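Local coordinates for protein exopolyphosphatase (Aquifex aeolicus, PDB 1T6C) that probably hydrolyses phosphoanhydride bonds of polyphosphate or guanosine pentaphosphate, on an actin-like fold, at residues 218-227 with 263-274. Numbering follows the deposited sequence.
Sequences TLAALEYNVY and FRQVEDRRAKVI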
loop_
_atom_site.group_PDB
_atom_site.type_symbol
_atom_site.label_atom_id
_atom_site.label_comp_id
_atom_site.label_asym_id
_atom_site.label_seq_id
_atom_site.Cartn_x
_atom_site.Cartn_y
_atom_site.Cartn_z
ATOM N N THR A 218 -6.496 6.470 6.932
ATOM C CA THR A 218 -7.240 6.474 8.197
ATOM C C THR A 218 -7.032 7.770 8.936
ATOM O O THR A 218 -7.995 8.353 9.423
ATOM C CB THR A 218 -6.830 5.301 9.062
ATOM O OG1 THR A 218 -7.156 4.079 8.380
ATOM C CG2 THR A 218 -7.615 5.297 10.356
ATOM N N LEU A 219 -5.793 8.273 8.963
ATOM C CA LEU A 219 -5.508 9.560 9.606
ATOM C C LEU A 219 -6.275 10.703 8.966
ATOM O O LEU A 219 -6.873 11.529 9.660
ATOM C CB LEU A 219 -4.005 9.850 9.574
ATOM C CG LEU A 219 -3.105 9.624 10.759
ATOM C CD1 LEU A 219 -1.943 10.579 10.645
ATOM C CD2 LEU A 219 -3.775 9.787 12.107
ATOM N N ALA A 220 -6.322 10.722 7.631
ATOM C CA ALA A 220 -7.072 11.734 6.921
ATOM C C ALA A 220 -8.553 11.655 7.254
ATOM O O ALA A 220 -9.189 12.684 7.515
ATOM C CB ALA A 220 -6.840 11.620 5.418
ATOM N N ALA A 221 -9.127 10.456 7.292
ATOM C CA ALA A 221 -10.528 10.295 7.672
ATOM C C ALA A 221 -10.767 10.788 9.094
ATOM O O ALA A 221 -11.770 11.414 9.375
ATOM C CB ALA A 221 -10.955 8.829 7.541
ATOM N N LEU A 222 -9.861 10.486 10.011
ATOM C CA LEU A 222 -9.986 10.978 11.389
ATOM C C LEU A 222 -9.911 12.511 11.454
ATOM O O LEU A 222 -10.799 13.168 12.061
ATOM C CB LEU A 222 -8.909 10.327 12.276
ATOM C CG LEU A 222 -9.023 8.825 12.518
ATOM C CD1 LEU A 222 -7.794 8.311 13.234
ATOM C CD2 LEU A 222 -10.267 8.500 13.330
ATOM N N GLU A 223 -8.905 13.087 10.806
ATOM C CA GLU A 223 -8.695 14.550 10.849
ATOM C C GLU A 223 -9.887 15.327 10.300
ATOM O O GLU A 223 -10.312 16.322 10.890
ATOM C CB GLU A 223 -7.422 14.932 10.115
ATOM C CG GLU A 223 -7.170 16.424 10.064
ATOM C CD GLU A 223 -6.993 17.064 11.420
ATOM O OE1 GLU A 223 -6.641 16.370 12.405
ATOM O OE2 GLU A 223 -7.218 18.279 11.513
ATOM N N TYR A 224 -10.463 14.819 9.216
ATOM C CA TYR A 224 -11.503 15.492 8.483
ATOM C C TYR A 224 -12.904 14.969 8.773
ATOM O O TYR A 224 -13.848 15.361 8.094
ATOM C CB TYR A 224 -11.163 15.495 6.996
ATOM C CG TYR A 224 -9.960 16.378 6.745
ATOM C CD1 TYR A 224 -10.061 17.763 6.894
ATOM C CD2 TYR A 224 -8.693 15.839 6.475
ATOM C CE1 TYR A 224 -8.943 18.587 6.697
ATOM C CE2 TYR A 224 -7.584 16.666 6.279
ATOM C CZ TYR A 224 -7.719 18.035 6.382
ATOM O OH TYR A 224 -6.632 18.868 6.237
ATOM N N ASN A 225 -13.049 14.137 9.806
ATOM C CA ASN A 225 -14.373 13.675 10.249
ATOM C C ASN A 225 -15.148 12.980 9.164
ATOM O O ASN A 225 -16.344 13.218 8.978
ATOM C CB ASN A 225 -15.199 14.846 10.801
ATOM C CG ASN A 225 -14.514 15.551 11.922
ATOM O OD1 ASN A 225 -14.167 14.929 12.907
ATOM N ND2 ASN A 225 -14.321 16.866 11.782
ATOM N N VAL A 226 -14.439 12.114 8.438
ATOM C CA VAL A 226 -15.016 11.327 7.348
ATOM C C VAL A 226 -15.428 9.969 7.909
ATOM O O VAL A 226 -14.601 9.113 8.305
ATOM C CB VAL A 226 -14.029 11.107 6.193
ATOM C CG1 VAL A 226 -14.714 10.350 5.057
ATOM C CG2 VAL A 226 -13.521 12.468 5.680
ATOM N N TYR A 227 -16.749 9.758 7.934
ATOM C CA TYR A 227 -17.291 8.506 8.403
ATOM C C TYR A 227 -18.681 8.322 7.792
ATOM O O TYR A 227 -19.510 9.206 7.936
ATOM C CB TYR A 227 -17.450 8.541 9.913
ATOM C CG TYR A 227 -18.182 7.349 10.462
ATOM C CD1 TYR A 227 -17.544 6.141 10.675
ATOM C CD2 TYR A 227 -19.540 7.433 10.741
ATOM C CE1 TYR A 227 -18.236 5.060 11.165
ATOM C CE2 TYR A 227 -20.231 6.339 11.234
ATOM C CZ TYR A 227 -19.588 5.180 11.437
ATOM O OH TYR A 227 -20.301 4.091 11.923
ATOM N N PHE A 263 -12.217 5.627 18.152
ATOM C CA PHE A 263 -12.125 6.185 16.799
ATOM C C PHE A 263 -12.571 5.100 15.817
ATOM O O PHE A 263 -11.775 4.260 15.394
ATOM C CB PHE A 263 -10.692 6.648 16.514
ATOM C CG PHE A 263 -10.259 7.801 17.375
ATOM C CD1 PHE A 263 -9.319 7.617 18.399
ATOM C CD2 PHE A 263 -10.804 9.042 17.205
ATOM C CE1 PHE A 263 -8.937 8.686 19.198
ATOM C CE2 PHE A 263 -10.398 10.133 17.980
ATOM C CZ PHE A 263 -9.480 9.945 18.998
ATOM N N ARG A 264 -13.850 5.159 15.452
ATOM C CA ARG A 264 -14.513 4.123 14.658
ATOM C C ARG A 264 -13.835 3.791 13.344
ATOM O O ARG A 264 -13.914 2.657 12.879
ATOM C CB ARG A 264 -15.932 4.582 14.323
ATOM C CG ARG A 264 -16.861 4.562 15.468
ATOM C CD ARG A 264 -18.269 4.968 15.095
ATOM N NE ARG A 264 -18.963 5.220 16.353
ATOM C CZ ARG A 264 -19.457 4.276 17.125
ATOM N NH1 ARG A 264 -19.437 3.004 16.733
ATOM N NH2 ARG A 264 -20.041 4.624 18.269
ATOM N N GLN A 265 -13.155 4.760 12.750
ATOM C CA GLN A 265 -12.506 4.552 11.459
ATOM C C GLN A 265 -11.293 3.640 11.538
ATOM O O GLN A 265 -10.895 3.038 10.537
ATOM C CB GLN A 265 -12.127 5.892 10.840
ATOM C CG GLN A 265 -13.342 6.762 10.569
ATOM C CD GLN A 265 -13.549 7.842 11.617
ATOM O OE1 GLN A 265 -13.437 7.584 12.840
ATOM N NE2 GLN A 265 -13.796 9.079 11.156
ATOM N N VAL A 266 -10.710 3.517 12.729
ATOM C CA VAL A 266 -9.599 2.580 12.937
ATOM C C VAL A 266 -10.063 1.137 12.878
ATOM O O VAL A 266 -10.863 0.723 13.715
ATOM C CB VAL A 266 -8.899 2.862 14.307
ATOM C CG1 VAL A 266 -7.727 1.930 14.513
ATOM C CG2 VAL A 266 -8.436 4.336 14.331
ATOM N N GLU A 267 -9.569 0.378 11.905
ATOM C CA GLU A 267 -9.876 -1.059 11.876
ATOM C C GLU A 267 -9.251 -1.766 13.056
ATOM O O GLU A 267 -8.085 -1.544 13.359
ATOM C CB GLU A 267 -9.358 -1.697 10.599
ATOM C CG GLU A 267 -10.095 -1.251 9.358
ATOM C CD GLU A 267 -9.440 -1.740 8.089
ATOM O OE1 GLU A 267 -8.395 -2.457 8.146
ATOM O OE2 GLU A 267 -9.978 -1.396 7.024
ATOM N N ASP A 268 -10.018 -2.678 13.669
ATOM C CA ASP A 268 -9.578 -3.506 14.804
ATOM C C ASP A 268 -8.216 -4.139 14.511
ATOM O O ASP A 268 -7.306 -4.123 15.357
ATOM C CB ASP A 268 -10.580 -4.645 15.058
ATOM C CG ASP A 268 -11.935 -4.157 15.597
ATOM O OD1 ASP A 268 -11.954 -3.179 16.372
ATOM O OD2 ASP A 268 -13.041 -4.693 15.305
ATOM N N ARG A 269 -8.067 -4.658 13.299
ATOM C CA ARG A 269 -6.869 -5.413 12.934
ATOM C C ARG A 269 -5.623 -4.523 12.764
ATOM O O ARG A 269 -4.495 -5.023 12.766
ATOM C CB ARG A 269 -7.128 -6.270 11.692
ATOM C CG ARG A 269 -7.309 -5.480 10.420
ATOM C CD ARG A 269 -7.724 -6.355 9.220
ATOM N NE ARG A 269 -8.177 -5.572 8.066
ATOM C CZ ARG A 269 -9.448 -5.275 7.785
ATOM N NH1 ARG A 269 -10.451 -5.655 8.583
ATOM N NH2 ARG A 269 -9.726 -4.574 6.688
ATOM N N ARG A 270 -5.823 -3.212 12.615
ATOM C CA ARG A 270 -4.741 -2.233 12.524
ATOM C C ARG A 270 -4.527 -1.427 13.791
ATOM O O ARG A 270 -3.607 -0.638 13.852
ATOM C CB ARG A 270 -5.069 -1.232 11.427
ATOM C CG ARG A 270 -5.003 -1.807 10.048
ATOM C CD ARG A 270 -4.294 -0.861 9.089
ATOM N NE ARG A 270 -5.230 -0.007 8.370
ATOM C CZ ARG A 270 -5.995 -0.452 7.388
ATOM N NH1 ARG A 270 -5.932 -1.728 7.021
ATOM N NH2 ARG A 270 -6.824 0.377 6.761
ATOM N N ALA A 271 -5.361 -1.629 14.798
ATOM C CA ALA A 271 -5.395 -0.739 15.954
ATOM C C ALA A 271 -4.065 -0.688 16.719
ATOM O O ALA A 271 -3.619 0.403 17.110
ATOM C CB ALA A 271 -6.530 -1.144 16.873
ATOM N N LYS A 272 -3.410 -1.834 16.909
ATOM C CA LYS A 272 -2.127 -1.828 17.638
ATOM C C LYS A 272 -0.994 -1.181 16.830
ATOM O O LYS A 272 -0.245 -0.337 17.358
ATOM C CB LYS A 272 -1.756 -3.238 18.079
ATOM C CG LYS A 272 -0.591 -3.290 19.034
ATOM C CD LYS A 272 -0.757 -4.480 19.958
ATOM C CE LYS A 272 0.539 -5.083 20.263
ATOM N NZ LYS A 272 0.315 -6.216 21.179
ATOM N N VAL A 273 -0.890 -1.526 15.554
ATOM C CA VAL A 273 0.192 -0.976 14.724
ATOM C C VAL A 273 0.036 0.438 14.181
ATOM O O VAL A 273 1.015 0.984 13.671
ATOM C CB VAL A 273 0.533 -1.911 13.533
ATOM C CG1 VAL A 273 0.870 -3.303 14.041
ATOM C CG2 VAL A 273 -0.613 -1.928 12.529
ATOM N N ILE A 274 -1.151 1.045 14.294
ATOM C CA ILE A 274 -1.370 2.359 13.691
ATOM C C ILE A 274 -0.428 3.386 14.263
ATOM O O ILE A 274 0.006 4.260 13.510
ATOM C CB ILE A 274 -2.857 2.816 13.778
ATOM C CG1 ILE A 274 -3.056 4.007 12.826
ATOM C CG2 ILE A 274 -3.289 3.073 15.213
ATOM C CD1 ILE A 274 -4.499 4.406 12.728
HETATM O O HOH W 1 -7.666 1.630 9.880
HETATM O O HOH W 2 -13.133 11.749 12.883
#
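Leu222 CD2 meets Phe263 at its CB, 3.7 Å away, and at the near side of its ring. The two side chains cross at about a right angle, and Trp247 and Phe251 of helix 241-251 pack against both. Next, Arg264, extended from CG to NE, crosses the Tyr227 ring obliquely, with Arg264 CD 3.9 Å from Tyr227 OH. The ring and guanidinium planes stand 54° apart. Gln265 carries the polar link. Its chain bends at chi2 (101°), turning the amide toward the turn after the helix. Gln265 NE2 donates to Val226 O at 3.0 Å, with an N-H...O angle of 159°. The acceptor lies near the Gln265 amide plane, but the donor sits above the Val226 carbonyl plane. A water accepts from Gln265 NE2 and donates to Leu222 O, a second tie to the helix end. Gln265 OE1 packs 3.3 Å from Leu222 CD2. With an alanine here, Val226 O would probably lose this donor, and a gap would be likely to open beside Leu222. Val266 CG2 lies 4.2 Å from both Leu222 CD1 and Thr218 CG2. Another water joins Glu267 N to Thr218 OG1, which is also hydrogen-bonded to Gly214 O within helix 214-223. Ile274 CD1 closes on Thr218 CG2 at 4.0 Å. Asn225, at positive phi, is the C-prime residue of a Schellman motif that ends helix 214-223; the type I beta turn 263-266 brings Gln265 to this capped end within the actin-like fold.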